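Local atomic coordinates of dITP/XTP pyrophosphatase (Mycobacteroides abscessus, PDB entry 6WWD), a protein that probably hydrolyses non-canonical purine nucleoside triphosphates such as XTP, dITP and ITP to monophosphates and diphosphate, clearing them from the nucleotide pool. Residues G46-F49 and E50-A53; H95-D98 and A99-T102; S110-D114 and E115-A119. All coordinates share one frame; numbering follows the deposited sequence.

Contact 1 of 3, residues G46-F49 and E50-A53; sequences GASF and EDNA
Ser-48 O and Phe-49 O start the hydrogen-bond ladder of helix 49-64, the first taking the amide of Asn-52 and the second that of Ala-53, with Phe-49 O and Ala-53 N 2.9 Å apart. Ser-48 is the N-cap. Its hydroxyl stands anti to the backbone N (chi1 177°), which turns OG back over the first turn to accept from Asp-51 N at 2.8 Å, a nearly straight bond. The same oxygen lies above the carboxylate carbon of Asp-51, with Ser-48 OG 3.1 Å from Asp-51 CG; Ser-48 OG and Asp-51 OD2 are also close, at 3.3 Å, but poorly angled for a hydrogen bond.

Asn-52 grips the cap residue twice. Besides its backbone N, 3.2 Å from Ser-48 O, its side-chain ND2 bonds to that same Ser-48 O at 3.0 Å, and the two donors come from opposite faces of the carbonyl plane. The acceptor lies within 4° of the amide plane of Asn-52, and because ND2 also bonds to Thr-45 O, the rotation of the amide is well defined.

The side chain of Phe-49 packs on Val-122 and Ala-124 of strand 118-128 and on Asp-72, the predicted proton acceptor and magnesium ligand, which Asn-52 and Ala-53 also touch.

Chemically, the cap satisfies an amide that has no helical carbonyl before it, while the Asn-52 amide, shared between Ser-48 O and Thr-45 O, ties the loop to the first turn. The Asp-51 carboxylate, close to the positive end of the helix, is probably stabilised by its dipole.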
loop_
_atom_site.group_PDB
_atom_site.type_symbol
_atom_site.label_atom_id
_atom_site.label_comp_id
_atom_site.label_asym_id
_atom_site.label_seq_id
_atom_site.Cartn_x
_atom_site.Cartn_y
_atom_site.Cartn_z
ATOM N N GLY D 46 1.028 -0.965 -12.639
ATOM C CA GLY D 46 0.702 -1.044 -11.224
ATOM C C GLY D 46 -0.294 -2.127 -10.858
ATOM O O GLY D 46 -0.672 -2.987 -11.650
ATOM N N ALA D 47 -0.768 -2.033 -9.611
ATOM C CA ALA D 47 -1.658 -3.024 -9.043
ATOM C C ALA D 47 -3.105 -2.566 -8.958
ATOM O O ALA D 47 -3.976 -3.391 -8.667
ATOM C CB ALA D 47 -1.178 -3.411 -7.633
ATOM N N SER D 48 -3.407 -1.296 -9.225
ATOM C CA SER D 48 -4.754 -0.796 -8.939
ATOM C C SER D 48 -5.663 -0.956 -10.151
ATOM O O SER D 48 -5.629 -0.145 -11.076
ATOM C CB SER D 48 -4.730 0.659 -8.494
ATOM O OG SER D 48 -6.078 1.092 -8.304
ATOM N N PHE D 49 -6.512 -1.978 -10.122
ATOM C CA PHE D 49 -7.560 -2.106 -11.134
ATOM C C PHE D 49 -8.534 -0.937 -11.072
ATOM O O PHE D 49 -9.029 -0.470 -12.109
ATOM C CB PHE D 49 -8.304 -3.429 -10.955
ATOM C CG PHE D 49 -7.403 -4.610 -10.998
ATOM C CD1 PHE D 49 -6.975 -5.129 -12.223
ATOM C CD2 PHE D 49 -6.941 -5.188 -9.822
ATOM C CE1 PHE D 49 -6.102 -6.214 -12.261
ATOM C CE2 PHE D 49 -6.086 -6.277 -9.858
ATOM C CZ PHE D 49 -5.675 -6.799 -11.087
ATOM N N GLU D 50 -8.822 -0.455 -9.863
ATOM C CA GLU D 50 -9.725 0.680 -9.709
ATOM C C GLU D 50 -9.169 1.933 -10.370
ATOM O O GLU D 50 -9.861 2.573 -11.166
ATOM C CB GLU D 50 -9.996 0.935 -8.227
ATOM C CG GLU D 50 -10.811 -0.137 -7.570
ATOM C CD GLU D 50 -11.195 0.219 -6.145
ATOM O OE1 GLU D 50 -10.820 1.300 -5.678
ATOM O OE2 GLU D 50 -11.868 -0.600 -5.488
ATOM N N ASP D 51 -7.923 2.311 -10.043
ATOM C CA ASP D 51 -7.354 3.528 -10.629
ATOM C C ASP D 51 -7.330 3.421 -12.142
ATOM O O ASP D 51 -7.605 4.396 -12.849
ATOM C CB ASP D 51 -5.921 3.782 -10.135
ATOM C CG ASP D 51 -5.851 4.183 -8.684
ATOM O OD1 ASP D 51 -6.889 4.571 -8.078
ATOM O OD2 ASP D 51 -4.729 4.092 -8.142
ATOM N N ASN D 52 -6.982 2.242 -12.657
ATOM C CA ASN D 52 -6.843 2.101 -14.092
ATOM C C ASN D 52 -8.193 2.087 -14.788
ATOM O O ASN D 52 -8.310 2.617 -15.891
ATOM C CB ASN D 52 -6.021 0.856 -14.412
ATOM C CG ASN D 52 -4.526 1.141 -14.380
ATOM O OD1 ASN D 52 -3.976 1.657 -15.345
ATOM N ND2 ASN D 52 -3.868 0.840 -13.250
ATOM N N ALA D 53 -9.226 1.531 -14.157
ATOM C CA ALA D 53 -10.550 1.639 -14.755
ATOM C C ALA D 53 -10.975 3.098 -14.826
ATOM O O ALA D 53 -11.512 3.540 -15.842
ATOM C CB ALA D 53 -11.576 0.810 -13.974
#

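Contact 2 of 3, residues H95-D98 and A99-T102; sequences HGDD and AANT
The contact between Asp-97 and Ala-100 is an N-cap, sitting where the loop after strand 84-85 turns into helix 98-108. Asp-97 OD1 accepts from Ala-100 N at 3.0 Å, and the N-H comes to it from above the carboxylate plane, 63° out of it. With CG anti to the backbone N (chi1 -170°), the carboxylate is folded over the helix start, and the same face of it rests on the Ala-100 methyl, with Asp-97 CG 3.4 Å from Ala-100 CB. Behind the cap the ordinary helical bonds begin, with Asn-101 N 3.1 Å from Asp-97 O and Thr-102 N 3.0 Å from Asp-98 O.

Two waters bridge the first turn. One donates a hydrogen bond to Asp-98 OD1 and accepts from Asn-101 ND2, 2.7 Å from that nitrogen, bridging two groups too far apart to bond directly. The other donates to Asp-98 O and is hydrogen-bonded to Thr-102 OG1 at 2.8 Å. Beyond the turn, Asn-101 OD1 is hydrogen-bonded to Ser-92 OG, and the side chains of Asn-101 and Thr-102 both lie against Tyr-157, a predicted substrate-binding residue.

Acidic groups at both Asp-97 and Asp-98 suit the positive end of a helix, whose dipole would be expected to stabilise their negative charge; the buried amide of Asn-101, held by protein on one side and water on the other, has its orientation set.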
loop_
_atom_site.group_PDB
_atom_site.type_symbol
_atom_site.label_atom_id
_atom_site.label_comp_id
_atom_site.label_asym_id
_atom_site.label_seq_id
_atom_site.Cartn_x
_atom_site.Cartn_y
_atom_site.Cartn_z
ATOM N N HIS D 95 1.500 -9.960 -24.448
ATOM C CA HIS D 95 0.064 -10.155 -24.368
ATOM C C HIS D 95 -0.333 -11.415 -25.132
ATOM O O HIS D 95 0.169 -11.683 -26.229
ATOM C CB HIS D 95 -0.651 -8.927 -24.951
ATOM C CG HIS D 95 -2.107 -8.840 -24.616
ATOM N ND1 HIS D 95 -3.095 -9.266 -25.479
ATOM C CD2 HIS D 95 -2.746 -8.363 -23.519
ATOM C CE1 HIS D 95 -4.278 -9.061 -24.926
ATOM N NE2 HIS D 95 -4.095 -8.516 -23.736
ATOM N N GLY D 96 -1.229 -12.199 -24.534
ATOM C CA GLY D 96 -1.871 -13.319 -25.194
ATOM C C GLY D 96 -1.201 -14.679 -25.116
ATOM O O GLY D 96 -1.693 -15.624 -25.744
ATOM N N ASP D 97 -0.074 -14.821 -24.428
ATOM C CA ASP D 97 0.462 -16.157 -24.185
ATOM C C ASP D 97 0.098 -16.525 -22.748
ATOM O O ASP D 97 0.901 -16.379 -21.824
ATOM C CB ASP D 97 1.964 -16.210 -24.437
ATOM C CG ASP D 97 2.512 -17.638 -24.438
ATOM O OD1 ASP D 97 1.864 -18.558 -23.880
ATOM O OD2 ASP D 97 3.614 -17.840 -24.997
ATOM N N ASP D 98 -1.149 -16.991 -22.562
ATOM C CA ASP D 98 -1.622 -17.318 -21.213
ATOM C C ASP D 98 -0.746 -18.380 -20.573
ATOM O O ASP D 98 -0.434 -18.305 -19.381
ATOM C CB ASP D 98 -3.071 -17.808 -21.228
ATOM C CG ASP D 98 -4.060 -16.741 -21.624
ATOM O OD1 ASP D 98 -3.730 -15.537 -21.554
ATOM O OD2 ASP D 98 -5.198 -17.126 -21.987
ATOM N N ALA D 99 -0.341 -19.380 -21.357
ATOM C CA ALA D 99 0.452 -20.476 -20.812
ATOM C C ALA D 99 1.774 -19.970 -20.258
ATOM O O ALA D 99 2.208 -20.407 -19.186
ATOM C CB ALA D 99 0.681 -21.543 -21.887
ATOM N N ALA D 100 2.408 -19.011 -20.949
ATOM C CA ALA D 100 3.666 -18.448 -20.462
ATOM C C ALA D 100 3.451 -17.578 -19.221
ATOM O O ALA D 100 4.299 -17.560 -18.323
ATOM C CB ALA D 100 4.359 -17.647 -21.569
ATOM N N ASN D 101 2.348 -16.820 -19.167
ATOM C CA ASN D 101 2.060 -16.026 -17.968
ATOM C C ASN D 101 1.924 -16.935 -16.750
ATOM O O ASN D 101 2.500 -16.675 -15.689
ATOM C CB ASN D 101 0.772 -15.205 -18.160
ATOM C CG ASN D 101 0.889 -14.178 -19.270
ATOM O OD1 ASN D 101 1.990 -13.836 -19.702
ATOM N ND2 ASN D 101 -0.254 -13.664 -19.727
ATOM N N THR D 102 1.172 -18.023 -16.906
ATOM C CA THR D 102 0.925 -18.962 -15.816
ATOM C C THR D 102 2.205 -19.678 -15.391
ATOM O O THR D 102 2.465 -19.833 -14.192
ATOM C CB THR D 102 -0.155 -19.962 -16.254
ATOM O OG1 THR D 102 -1.430 -19.306 -16.234
ATOM C CG2 THR D 102 -0.186 -21.208 -15.365
HETATM O O HOH W 1 -2.482 -17.076 -17.605
HETATM O O HOH W 2 -2.732 -14.518 -18.914
#

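Contact 3 of 3, residues S110-D114 and E115-A119; sequences SDIPD and ERRGA
Arg-117 runs out along an extended chi2 (-179°) and then bends at chi3 (71°), which carries its guanidinium back to Ile-112 O. The backbone between them makes a single short 3-10 turn at Asp-114 and Glu-115, with two successive i+3 bonds, just before strand 118-128. Pro-113 O accepts from Arg-116 N at 2.9 Å and Asp-114 O from Arg-117 N at 3.0 Å; both donors stand above the carbonyl planes, off the lone pairs.

The guanidinium bond is of a different kind. Arg-117 NH1 meets Ile-112 O at 3.0 Å in the carbonyl plane, on a lone pair, and the oxygen is only 3° out of the guanidinium plane. NH1 also bonds to Leu-109 O, while NE and NH2 take Ile-145 O and Ala-146 O, so the arginine joins the chain just after helix 98-108, the turn, and the end of strand 134-145 with the residue beyond it, all through main-chain oxygens. Asp-114 OD1 lies 3.6 Å from Arg-117 CD and well out of the guanidinium plane, with no N-H pointing at it, so only charge acts between the two groups; its salt bridge is to Arg-147 NE.

Arg-116 goes to the proline instead, passing obliquely across the Pro-113 ring, with Arg-116 CD 3.8 Å from Pro-113 CG. Its NH2 reaches Pro-43 O and Thr-45 OG1 of the third subunit, where Pro-113 and Ile-112 also pack, so this face of the turn belongs to a subunit interface. The side chains of Ile-112 and Arg-116 cross at about a right angle, the methyl Ile-112 CG2 lying 3.8 Å from Arg-116 CB.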
loop_
_atom_site.group_PDB
_atom_site.type_symbol
_atom_site.label_atom_id
_atom_site.label_comp_id
_atom_site.label_asym_id
_atom_site.label_seq_id
_atom_site.Cartn_x
_atom_site.Cartn_y
_atom_site.Cartn_z
ATOM N N SER D 110 7.697 -20.607 -6.753
ATOM C CA SER D 110 7.859 -22.049 -6.605
ATOM C C SER D 110 8.264 -22.472 -5.203
ATOM O O SER D 110 8.058 -23.635 -4.838
ATOM C CB SER D 110 8.887 -22.578 -7.603
ATOM O OG SER D 110 10.172 -22.126 -7.250
ATOM N N ASP D 111 8.821 -21.579 -4.398
ATOM C CA ASP D 111 9.256 -21.982 -3.070
ATOM C C ASP D 111 8.395 -21.405 -1.950
ATOM O O ASP D 111 8.746 -21.549 -0.774
ATOM C CB ASP D 111 10.730 -21.620 -2.890
ATOM C CG ASP D 111 11.621 -22.356 -3.886
ATOM O OD1 ASP D 111 11.479 -23.596 -3.978
ATOM O OD2 ASP D 111 12.462 -21.715 -4.559
ATOM N N ILE D 112 7.259 -20.802 -2.276
ATOM C CA ILE D 112 6.443 -20.085 -1.303
ATOM C C ILE D 112 5.483 -21.078 -0.655
ATOM O O ILE D 112 4.733 -21.753 -1.378
ATOM C CB ILE D 112 5.680 -18.928 -1.954
ATOM C CG1 ILE D 112 6.653 -17.992 -2.682
ATOM C CG2 ILE D 112 4.893 -18.171 -0.911
ATOM C CD1 ILE D 112 7.959 -17.725 -1.902
ATOM N N PRO D 113 5.472 -21.200 0.672
ATOM C CA PRO D 113 4.580 -22.160 1.330
ATOM C C PRO D 113 3.116 -21.765 1.190
ATOM O O PRO D 113 2.782 -20.594 1.016
ATOM C CB PRO D 113 5.030 -22.118 2.793
ATOM C CG PRO D 113 5.704 -20.798 2.947
ATOM C CD PRO D 113 6.339 -20.494 1.630
ATOM N N ASP D 114 2.239 -22.779 1.289
ATOM C CA ASP D 114 0.812 -22.601 0.993
ATOM C C ASP D 114 0.221 -21.403 1.711
ATOM O O ASP D 114 -0.506 -20.609 1.105
ATOM C CB ASP D 114 0.005 -23.847 1.372
ATOM C CG ASP D 114 0.185 -25.007 0.402
ATOM O OD1 ASP D 114 0.500 -24.796 -0.793
ATOM O OD2 ASP D 114 -0.040 -26.151 0.837
ATOM N N GLU D 115 0.566 -21.230 2.989
ATOM C CA GLU D 115 -0.027 -20.178 3.806
ATOM C C GLU D 115 0.223 -18.791 3.246
ATOM O O GLU D 115 -0.542 -17.868 3.545
ATOM C CB GLU D 115 0.514 -20.250 5.236
ATOM C CG GLU D 115 0.424 -21.626 5.887
ATOM C CD GLU D 115 1.560 -22.557 5.487
ATOM O OE1 GLU D 115 1.269 -23.693 5.052
ATOM O OE2 GLU D 115 2.741 -22.155 5.610
ATOM N N ARG D 116 1.262 -18.622 2.432
ATOM C CA ARG D 116 1.625 -17.320 1.889
ATOM C C ARG D 116 1.345 -17.225 0.396
ATOM O O ARG D 116 1.785 -16.273 -0.259
ATOM C CB ARG D 116 3.092 -17.040 2.205
ATOM C CG ARG D 116 3.360 -17.139 3.716
ATOM C CD ARG D 116 4.837 -17.255 4.063
ATOM N NE ARG D 116 5.662 -16.269 3.374
ATOM C CZ ARG D 116 6.985 -16.358 3.248
ATOM N NH1 ARG D 116 7.645 -17.388 3.781
ATOM N NH2 ARG D 116 7.651 -15.413 2.587
ATOM N N ARG D 117 0.601 -18.178 -0.153
ATOM C CA ARG D 117 0.270 -18.172 -1.565
ATOM C C ARG D 117 -1.051 -17.467 -1.863
ATOM O O ARG D 117 -1.639 -17.719 -2.913
ATOM C CB ARG D 117 0.258 -19.608 -2.100
ATOM C CG ARG D 117 1.584 -20.356 -1.918
ATOM C CD ARG D 117 1.537 -21.770 -2.496
ATOM N NE ARG D 117 1.520 -21.717 -3.962
ATOM C CZ ARG D 117 2.595 -21.586 -4.733
ATOM N NH1 ARG D 117 3.815 -21.512 -4.202
ATOM N NH2 ARG D 117 2.445 -21.532 -6.043
ATOM N N GLY D 118 -1.518 -16.591 -0.968
ATOM C CA GLY D 118 -2.815 -15.954 -1.158
ATOM C C GLY D 118 -2.876 -15.087 -2.405
ATOM O O GLY D 118 -1.893 -14.465 -2.813
ATOM N N ALA D 119 -4.074 -15.020 -2.993
ATOM C CA ALA D 119 -4.318 -14.273 -4.220
ATOM C C ALA D 119 -5.815 -14.010 -4.362
ATOM O O ALA D 119 -6.632 -14.591 -3.654
ATOM C CB ALA D 119 -3.795 -15.033 -5.446
#

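In the fold
From the N terminus the three contacts come in series, none enclosing or crossing another. Contact 1 ends the loop after strand 29-31 and starts helix 49-64, setting it against strands 67-77 and 118-128. Contact 2 closes the loop after strand 84-85 and opens helix 98-108 beside Tyr-157. Contact 3 then turns the chain from that helix into strand 118-128, the very strand on which Phe-49 of contact 1 packs. Their centres lie about 20 to 24 Å apart and no two touch, contacts 2 and 3 coming nearest, with about 8 Å between their closest atoms. Contacts 1 and 3 both meet the third subunit.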